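Local coordinates for protein AmbC (Sorangium cellulosum, PDB 5O16) that probably acts as a polyketide synthase dehydratase of double-hotdog fold, removing water from a beta-hydroxyacyl thioester during chain building, at residues A[56-61]-A[88-93]; A[95-100]-A[116-121]. All blocks are in the same frame, centred on the assembly; numbering follows the deposited sequence.

Contact 1 of 2, residues A[56-61]-A[88-93]; sequences TVILPG and PLALPA. With SO4 (sulfate ion), chain C.
Two nearly straight backbone hydrogen bonds join V57 and L59 to the segment 88-93. L91 N donates to V57 O over 3.0 Å, and L59 N reaches L89 O at 2.9 Å. They flank I58 and A90, whose backbones form a single beta bridge; the touching parts run 103° apart end to end, so they cross rather than run side by side, in keeping with one isolated bridge. G61 N gives a third bond, to O2 of the sulfate at 2.7 Å, and a weak one to its O3; the ion probably comes from the crystallisation liquor.

The packing divides into a buried and a more open part. L59 points toward the other segment, and a chi1 of -171°, with CG anti to the backbone N, brings the branch point to the leucines there. Its two methyls then part: CD1 meets L91 CD1 at 3.6 Å, while CD2 meets L89 CD2 at 3.7 Å. F64 of helix 61-74 packs on both L59 and L89, and V48 on L59 and L91, so the leucines merge into the core. I58 starts out pointing away, yet its chi2 of -72° returns CD1 toward A90 CB, 4.2 Å off. Its other branch, CG2, lies 3.8 Å from P88 CB, the two side chains running alongside each other. Cut back to an alanine, I58 would lose both branches, which is likely to open a gap beside P88, while A90 would keep T56 CG2 next to it.

The carbonyl of I58 receives a hydrogen bond from ND1 of H51, whose NE2 holds the same sulfate as G61. H51 and P60 fit the HxxxGxxxxP signature of polyketide synthase dehydratases, and H51 is probably the active-site base, as in the family. The short bridge probably helps hold the end of this motif against the loop leading to strand 96-106, in the hotdog fold.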
loop_
_atom_site.group_PDB
_atom_site.type_symbol
_atom_site.label_atom_id
_atom_site.label_comp_id
_atom_site.label_asym_id
_atom_site.label_seq_id
_atom_site.Cartn_x
_atom_site.Cartn_y
_atom_site.Cartn_z
ATOM N N THR A 56 -18.289 6.459 -2.425
ATOM C CA THR A 56 -17.793 5.718 -3.572
ATOM C C THR A 56 -16.712 4.739 -3.121
ATOM O O THR A 56 -15.826 5.097 -2.333
ATOM C CB THR A 56 -17.267 6.686 -4.638
ATOM O OG1 THR A 56 -18.306 7.601 -4.990
ATOM C CG2 THR A 56 -16.824 5.951 -5.889
ATOM N N VAL A 57 -16.834 3.487 -3.556
ATOM C CA VAL A 57 -15.770 2.501 -3.369
ATOM C C VAL A 57 -14.559 2.946 -4.173
ATOM O O VAL A 57 -14.582 2.971 -5.404
ATOM C CB VAL A 57 -16.211 1.096 -3.780
ATOM C CG1 VAL A 57 -15.069 0.122 -3.597
ATOM C CG2 VAL A 57 -17.399 0.675 -2.967
ATOM N N ILE A 58 -13.489 3.282 -3.482
ATOM C CA ILE A 58 -12.252 3.700 -4.112
ATOM C C ILE A 58 -11.241 2.602 -3.838
ATOM O O ILE A 58 -11.166 2.094 -2.712
ATOM C CB ILE A 58 -11.786 5.056 -3.551
ATOM C CG1 ILE A 58 -12.810 6.132 -3.914
ATOM C CG2 ILE A 58 -10.454 5.458 -4.145
ATOM C CD1 ILE A 58 -12.819 6.512 -5.374
ATOM N N LEU A 59 -10.503 2.201 -4.865
ATOM C CA LEU A 59 -9.340 1.351 -4.644
ATOM C C LEU A 59 -8.333 2.082 -3.762
ATOM O O LEU A 59 -7.951 3.216 -4.079
ATOM C CB LEU A 59 -8.674 0.976 -5.961
ATOM C CG LEU A 59 -7.591 -0.081 -5.737
ATOM C CD1 LEU A 59 -8.214 -1.441 -5.490
ATOM C CD2 LEU A 59 -6.580 -0.122 -6.870
ATOM N N PRO A 60 -7.896 1.494 -2.654
ATOM C CA PRO A 60 -7.002 2.229 -1.753
ATOM C C PRO A 60 -5.608 2.391 -2.339
ATOM O O PRO A 60 -5.114 1.551 -3.092
ATOM C CB PRO A 60 -6.978 1.360 -0.487
ATOM C CG PRO A 60 -7.274 -0.015 -0.966
ATOM C CD PRO A 60 -8.203 0.143 -2.155
ATOM N N GLY A 61 -4.967 3.494 -1.948
ATOM C CA GLY A 61 -3.638 3.805 -2.436
ATOM C C GLY A 61 -2.609 2.738 -2.126
ATOM O O GLY A 61 -1.669 2.530 -2.902
ATOM N N PRO A 88 -7.733 8.651 -8.285
ATOM C CA PRO A 88 -8.346 7.478 -7.653
ATOM C C PRO A 88 -9.028 6.594 -8.674
ATOM O O PRO A 88 -9.518 7.060 -9.704
ATOM C CB PRO A 88 -9.378 8.088 -6.703
ATOM C CG PRO A 88 -9.782 9.308 -7.379
ATOM C CD PRO A 88 -8.512 9.866 -8.011
ATOM N N LEU A 89 -9.061 5.307 -8.376
ATOM C CA LEU A 89 -9.699 4.341 -9.257
ATOM C C LEU A 89 -10.966 3.851 -8.572
ATOM O O LEU A 89 -10.908 3.129 -7.567
ATOM C CB LEU A 89 -8.744 3.196 -9.596
ATOM C CG LEU A 89 -9.333 1.832 -9.925
ATOM C CD1 LEU A 89 -10.011 1.916 -11.254
ATOM C CD2 LEU A 89 -8.214 0.821 -10.023
ATOM N N ALA A 90 -12.111 4.245 -9.117
ATOM C CA ALA A 90 -13.380 3.862 -8.530
ATOM C C ALA A 90 -13.741 2.463 -8.994
ATOM O O ALA A 90 -13.560 2.115 -10.164
ATOM C CB ALA A 90 -14.477 4.859 -8.907
ATOM N N LEU A 91 -14.276 1.671 -8.079
ATOM C CA LEU A 91 -14.535 0.287 -8.423
ATOM C C LEU A 91 -16.023 0.017 -8.456
ATOM O O LEU A 91 -16.775 0.584 -7.656
ATOM C CB LEU A 91 -13.867 -0.656 -7.414
ATOM C CG LEU A 91 -12.386 -0.821 -7.736
ATOM C CD1 LEU A 91 -11.613 -1.321 -6.562
ATOM C CD2 LEU A 91 -12.228 -1.780 -8.903
ATOM N N PRO A 92 -16.487 -0.814 -9.383
ATOM C CA PRO A 92 -17.907 -1.142 -9.361
ATOM C C PRO A 92 -18.136 -2.292 -8.401
ATOM O O PRO A 92 -17.425 -3.303 -8.420
ATOM C CB PRO A 92 -18.190 -1.549 -10.814
ATOM C CG PRO A 92 -16.896 -2.119 -11.290
ATOM C CD PRO A 92 -15.814 -1.337 -10.586
ATOM N N ALA A 93 -19.137 -2.120 -7.534
ATOM C CA ALA A 93 -19.620 -3.290 -6.816
ATOM C C ALA A 93 -20.037 -4.252 -7.902
ATOM O O ALA A 93 -20.442 -3.806 -8.966
ATOM C CB ALA A 93 -20.816 -2.972 -5.917
HETATM S S SO4 C . -6.383 5.745 0.329
HETATM O O1 SO4 C . -7.442 5.717 1.335
HETATM O O2 SO4 C . -5.527 4.570 0.492
HETATM O O3 SO4 C . -6.983 5.747 -1.004
HETATM O O4 SO4 C . -5.583 6.953 0.508
#

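Contact 2 of 2, residues A[95-100]-A[116-121]; sequences GAVTLQ and VHSRPD
T98 and R119 face each other as an antiparallel hydrogen-bonded pair: T98 N donates to R119 O at 2.7 Å, and R119 N returns a bond to T98 O at 2.9 Å. Q100 and H117 repeat the scheme two residues on. H117 N meets Q100 O at 2.7 Å, and Q100 N donates to H117 O at 2.9 Å. Between them L99 and S118 form a non-hydrogen-bonded pair, where T98 O and H117 O also receive CA-H groups from S118 and L99. At the far end D121 N adds only a weak bond to A96 O.

Around this frame the side chains sort by face. On the side of T98, Q100, H117 and R119, the H117 ring turns an edge to Q100 O, which lies in its plane, 3.6 Å from ND1. T98 CG2 comes obliquely to the R119 guanidinium, and W128 packs on Q100, H117 and R119. The course of the backbone sets D121 CB 3.9 Å from A96 CB. As modelled in this poorly ordered residue, a chi1 of 173° swings the carboxylate away from the backbone N; the side chain crosses that of T98 at about a right angle, with OD1 near OG1 but badly angled for a hydrogen bond. On the face of L99 and S118, V97 CG2 also comes to S118 CB, 3.7 Å away, while L99 and V97 pack on L40 of strand 34-41.

Polar ends find second-shell partners. S118 OG is hydrogen-bonded to H131 NE2, R119 NH1 to H124 ND1, and D121 has a long, weak ion pair with R39. Cohesion across this hairpin of strands 96-106 and 111-120 therefore comes chiefly from main-chain bonds, with the buried S118 hydroxyl satisfied by a histidine rather than across the pair.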
loop_
_atom_site.group_PDB
_atom_site.type_symbol
_atom_site.label_atom_id
_atom_site.label_comp_id
_atom_site.label_asym_id
_atom_site.label_seq_id
_atom_site.Cartn_x
_atom_site.Cartn_y
_atom_site.Cartn_z
ATOM N N GLY A 95 -18.318 -6.385 -10.081
ATOM C CA GLY A 95 -17.746 -6.248 -11.412
ATOM C C GLY A 95 -16.246 -6.351 -11.358
ATOM O O GLY A 95 -15.673 -6.747 -10.340
ATOM N N ALA A 96 -15.604 -5.988 -12.468
ATOM C CA ALA A 96 -14.148 -6.028 -12.528
ATOM C C ALA A 96 -13.556 -4.832 -13.274
ATOM O O ALA A 96 -14.237 -4.122 -14.018
ATOM C CB ALA A 96 -13.645 -7.316 -13.176
ATOM N N VAL A 97 -12.259 -4.605 -13.030
ATOM C CA VAL A 97 -11.463 -3.621 -13.753
ATOM C C VAL A 97 -10.252 -4.317 -14.367
ATOM O O VAL A 97 -9.692 -5.263 -13.801
ATOM C CB VAL A 97 -11.015 -2.446 -12.850
ATOM C CG1 VAL A 97 -9.851 -2.845 -11.980
ATOM C CG2 VAL A 97 -10.596 -1.269 -13.691
ATOM N N THR A 98 -9.853 -3.851 -15.546
ATOM C CA THR A 98 -8.625 -4.319 -16.171
ATOM C C THR A 98 -7.489 -3.379 -15.801
ATOM O O THR A 98 -7.658 -2.156 -15.766
ATOM C CB THR A 98 -8.779 -4.404 -17.685
ATOM O OG1 THR A 98 -9.851 -5.300 -17.993
ATOM C CG2 THR A 98 -7.506 -4.891 -18.342
ATOM N N LEU A 99 -6.342 -3.959 -15.480
ATOM C CA LEU A 99 -5.197 -3.185 -15.056
ATOM C C LEU A 99 -4.072 -3.339 -16.056
ATOM O O LEU A 99 -3.973 -4.347 -16.762
ATOM C CB LEU A 99 -4.706 -3.609 -13.674
ATOM C CG LEU A 99 -5.779 -3.581 -12.584
ATOM C CD1 LEU A 99 -5.459 -4.596 -11.500
ATOM C CD2 LEU A 99 -5.977 -2.182 -11.997
ATOM N N GLN A 100 -3.219 -2.323 -16.104
ATOM C CA GLN A 100 -2.018 -2.454 -16.910
ATOM C C GLN A 100 -0.918 -1.613 -16.281
ATOM O O GLN A 100 -1.143 -0.473 -15.853
ATOM C CB GLN A 100 -2.275 -2.067 -18.375
ATOM C CG GLN A 100 -1.023 -1.941 -19.218
ATOM C CD GLN A 100 -1.309 -1.549 -20.660
ATOM O OE1 GLN A 100 -0.508 -0.859 -21.300
ATOM N NE2 GLN A 100 -2.424 -2.031 -21.198
ATOM N N VAL A 116 0.590 3.033 -13.747
ATOM C CA VAL A 116 -0.476 2.066 -13.501
ATOM C C VAL A 116 -1.744 2.615 -14.108
ATOM O O VAL A 116 -2.185 3.719 -13.758
ATOM C CB VAL A 116 -0.678 1.768 -12.015
ATOM C CG1 VAL A 116 -1.741 0.671 -11.848
ATOM C CG2 VAL A 116 0.647 1.337 -11.397
ATOM N N HIS A 117 -2.347 1.830 -14.989
ATOM C CA HIS A 117 -3.575 2.219 -15.655
ATOM C C HIS A 117 -4.692 1.224 -15.402
ATOM O O HIS A 117 -4.480 0.081 -14.990
ATOM C CB HIS A 117 -3.431 2.329 -17.160
ATOM C CG HIS A 117 -2.259 3.128 -17.621
ATOM N ND1 HIS A 117 -0.946 2.721 -17.485
ATOM C CD2 HIS A 117 -2.224 4.339 -18.225
ATOM C CE1 HIS A 117 -0.157 3.640 -18.012
ATOM N NE2 HIS A 117 -0.906 4.634 -18.458
ATOM N N SER A 118 -5.899 1.700 -15.646
ATOM C CA SER A 118 -7.069 0.872 -15.462
ATOM C C SER A 118 -8.045 1.189 -16.570
ATOM O O SER A 118 -8.029 2.274 -17.155
ATOM C CB SER A 118 -7.727 1.088 -14.100
ATOM O OG SER A 118 -8.713 2.101 -14.182
ATOM N N ARG A 119 -8.903 0.213 -16.841
ATOM C CA ARG A 119 -9.921 0.277 -17.860
ATOM C C ARG A 119 -11.089 -0.571 -17.376
ATOM O O ARG A 119 -10.870 -1.643 -16.803
ATOM C CB ARG A 119 -9.378 -0.203 -19.214
ATOM C CG ARG A 119 -10.171 0.232 -20.387
ATOM C CD ARG A 119 -9.694 -0.467 -21.648
ATOM N NE ARG A 119 -9.560 -1.907 -21.524
ATOM C CZ ARG A 119 -9.261 -2.696 -22.548
ATOM N NH1 ARG A 119 -9.043 -2.160 -23.741
ATOM N NH2 ARG A 119 -9.156 -4.009 -22.380
ATOM N N PRO A 120 -12.319 -0.104 -17.542
ATOM C CA PRO A 120 -13.484 -0.934 -17.199
ATOM C C PRO A 120 -13.453 -2.246 -17.963
ATOM O O PRO A 120 -13.209 -2.275 -19.171
ATOM C CB PRO A 120 -14.671 -0.067 -17.628
ATOM C CG PRO A 120 -14.129 1.317 -17.620
ATOM C CD PRO A 120 -12.706 1.225 -18.039
ATOM N N ASP A 121 -13.694 -3.339 -17.247
ATOM C CA ASP A 121 -13.496 -4.651 -17.839
ATOM C C ASP A 121 -14.602 -4.954 -18.845
ATOM O O ASP A 121 -15.732 -4.473 -18.733
ATOM C CB ASP A 121 -13.460 -5.718 -16.744
ATOM C CG ASP A 121 -13.426 -7.129 -17.294
ATOM O OD1 ASP A 121 -12.457 -7.451 -18.013
ATOM O OD2 ASP A 121 -14.364 -7.907 -17.009
#

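In the fold
Contact 1 closes before contact 2 opens along the chain, and their centres lie 11 Å apart. Leucines of the segment 88-93 bridge the two: L91 CD2 reaches V97 CG1 at 4.0 Å, L89 CD1 meets V97 CG2 at 4.1 Å, and L89 CD2 lies 4.2 Å from L99 CD2. The loop thus presses one side against the hairpin of contact 2 while its backbone receives the segment 56-61. The sulfate and H51 sit on the contact 1 side, so contact 2 probably acts on the putative catalytic site only indirectly, as the sheet behind the loop that holds the histidine motif in place.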